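Local coordinates for Poly(A) RNA polymerase protein 2 (Saccharomyces cerevisiae, PDB 3NYB) that probably adds adenylate tails to RNA as the polymerase of the TRAMP surveillance complex, joining AMP from ATP to RNA 3' ends, at residues 76-81 against 131-136. The protein carries 1 engineered substitution. Residues are numbered along the deposited sequence; the frame is centred on the assembly and turned at random.
Sequences GSDIDC and GIHIAV. Engineered in segment 131-136: A135 (natural residue Asp).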
loop_
_atom_site.group_PDB
_atom_site.type_symbol
_atom_site.label_atom_id
_atom_site.label_comp_id
_atom_site.label_asym_id
_atom_site.label_seq_id
_atom_site.Cartn_x
_atom_site.Cartn_y
_atom_site.Cartn_z
ATOM N N GLY A 76 -10.555 -9.719 7.387
ATOM C CA GLY A 76 -10.896 -9.197 8.697
ATOM C C GLY A 76 -11.076 -7.684 8.722
ATOM O O GLY A 76 -11.636 -7.155 9.676
ATOM N N SER A 77 -10.620 -6.975 7.686
ATOM C CA SER A 77 -10.820 -5.523 7.645
ATOM C C SER A 77 -12.288 -5.184 7.425
ATOM O O SER A 77 -13.030 -5.994 6.857
ATOM C CB SER A 77 -9.959 -4.864 6.562
ATOM O OG SER A 77 -10.380 -5.227 5.262
ATOM N N ASP A 78 -12.702 -4.000 7.887
ATOM C CA ASP A 78 -14.074 -3.521 7.693
ATOM C C ASP A 78 -14.372 -3.442 6.216
ATOM O O ASP A 78 -13.548 -2.950 5.430
ATOM C CB ASP A 78 -14.275 -2.099 8.225
ATOM C CG ASP A 78 -13.964 -1.955 9.686
ATOM O OD1 ASP A 78 -13.871 -2.977 10.395
ATOM O OD2 ASP A 78 -13.816 -0.791 10.121
ATOM N N ILE A 79 -15.560 -3.893 5.835
ATOM C CA ILE A 79 -16.008 -3.653 4.480
ATOM C C ILE A 79 -16.925 -2.438 4.496
ATOM O O ILE A 79 -17.880 -2.376 5.274
ATOM C CB ILE A 79 -16.621 -4.917 3.817
ATOM C CG1 ILE A 79 -18.125 -4.849 3.706
ATOM C CG2 ILE A 79 -16.256 -6.177 4.592
ATOM C CD1 ILE A 79 -18.696 -6.245 3.559
ATOM N N ASP A 80 -16.594 -1.458 3.657
ATOM C CA ASP A 80 -17.256 -0.160 3.681
ATOM C C ASP A 80 -18.521 -0.129 2.837
ATOM O O ASP A 80 -18.510 -0.526 1.670
ATOM C CB ASP A 80 -16.287 0.923 3.198
ATOM C CG ASP A 80 -14.905 0.788 3.816
ATOM O OD1 ASP A 80 -14.784 0.976 5.048
ATOM O OD2 ASP A 80 -13.942 0.489 3.073
ATOM N N CYS A 81 -19.607 0.361 3.425
ATOM C CA CYS A 81 -20.866 0.512 2.707
ATOM C C CYS A 81 -21.397 1.934 2.774
ATOM O O CYS A 81 -21.251 2.604 3.795
ATOM C CB CYS A 81 -21.905 -0.441 3.281
ATOM S SG CYS A 81 -21.252 -2.091 3.518
ATOM N N GLY A 131 -19.692 -12.792 11.960
ATOM C CA GLY A 131 -18.479 -12.224 12.523
ATOM C C GLY A 131 -17.788 -11.230 11.608
ATOM O O GLY A 131 -16.648 -10.829 11.859
ATOM N N ILE A 132 -18.486 -10.836 10.544
ATOM C CA ILE A 132 -17.965 -9.893 9.541
ATOM C C ILE A 132 -17.974 -8.439 10.034
ATOM O O ILE A 132 -18.924 -7.994 10.678
ATOM C CB ILE A 132 -18.769 -10.008 8.207
ATOM C CG1 ILE A 132 -18.527 -11.368 7.557
ATOM C CG2 ILE A 132 -18.382 -8.928 7.228
ATOM C CD1 ILE A 132 -19.143 -11.508 6.198
ATOM N N HIS A 133 -16.914 -7.699 9.732
ATOM C CA HIS A 133 -16.804 -6.316 10.171
ATOM C C HIS A 133 -17.360 -5.367 9.130
ATOM O O HIS A 133 -16.947 -5.408 7.974
ATOM C CB HIS A 133 -15.344 -5.971 10.447
ATOM C CG HIS A 133 -14.784 -6.678 11.632
ATOM N ND1 HIS A 133 -14.623 -6.064 12.865
ATOM C CD2 HIS A 133 -14.368 -7.957 11.804
ATOM C CE1 HIS A 133 -14.129 -6.927 13.724
ATOM N NE2 HIS A 133 -13.962 -8.089 13.102
ATOM N N ILE A 134 -18.278 -4.505 9.550
ATOM C CA ILE A 134 -18.904 -3.539 8.651
ATOM C C ILE A 134 -18.705 -2.102 9.113
ATOM O O ILE A 134 -18.757 -1.807 10.318
ATOM C CB ILE A 134 -20.429 -3.752 8.545
ATOM C CG1 ILE A 134 -20.750 -4.980 7.701
ATOM C CG2 ILE A 134 -21.102 -2.528 7.947
ATOM C CD1 ILE A 134 -20.858 -6.208 8.504
ATOM N N ALA A 135 -18.489 -1.214 8.143
ATOM C CA ALA A 135 -18.522 0.222 8.387
ATOM C C ALA A 135 -19.486 0.918 7.424
ATOM O O ALA A 135 -19.312 0.853 6.209
ATOM C CB ALA A 135 -17.144 0.812 8.263
ATOM N N VAL A 136 -20.488 1.594 7.981
ATOM C CA VAL A 136 -21.528 2.234 7.185
ATOM C C VAL A 136 -21.490 3.748 7.267
ATOM O O VAL A 136 -21.292 4.307 8.340
ATOM C CB VAL A 136 -22.938 1.790 7.624
ATOM C CG1 VAL A 136 -23.975 2.653 6.949
ATOM C CG2 VAL A 136 -23.161 0.324 7.294
HETATM O O HOH W 1 -14.663 -8.135 7.378
HETATM O O HOH W 2 -15.791 -2.946 12.453
#
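The carbonyl O of A135 is approached twice from segment 76-81: C81 N donates a hydrogen bond to A135 O at 2.8 Å, and D80 CA adds a C-H···O contact to it at 3.4 Å. This pairing joins two parallel strands of the five-stranded palm sheet of the nucleotidyltransferase fold, with 79-83 beside 132-137. I79 fixes the register with two further bonds. I79 N donates to H133 O at 3.0 Å, while I79 O accepts A135 N at 3.2 Å with an N-H···O angle of 177°.

D78 and D80 form the D-x-D pair that, as in relatives, probably holds catalytic metal ions. Residue 135, engineered from Asp to Ala, has only a methyl beside this pair: A135 CB lies 4.0 Å from D80 OD1, and the CB and OD2 of D78 also approach it. In the natural protein a third carboxylate would start here, consistent with the acidic triad of the family.

H133 crosses D78 obliquely, ring and carboxylate planes 19° apart. With CG beside the backbone N (chi1 -68°), the H133 ring also approaches G76 O through CD2, while H133 CB lies 3.3 Å from D78 OD1. A water bonded to D78 OD1 at 2.8 Å sits in the ring plane and makes a weak link to H133 ND1. With an alanine in place of H133 the ring and its weak bond to that water are gone, which is likely to open a gap beside G76 O and leave the water held mainly by D78.

The other face of the sheet is apolar: I79, C81, I134 and V136 point there, and helix 36-54 packs on I79 and I134. Here C81 CB meets V136 CG2 at 4.3 Å.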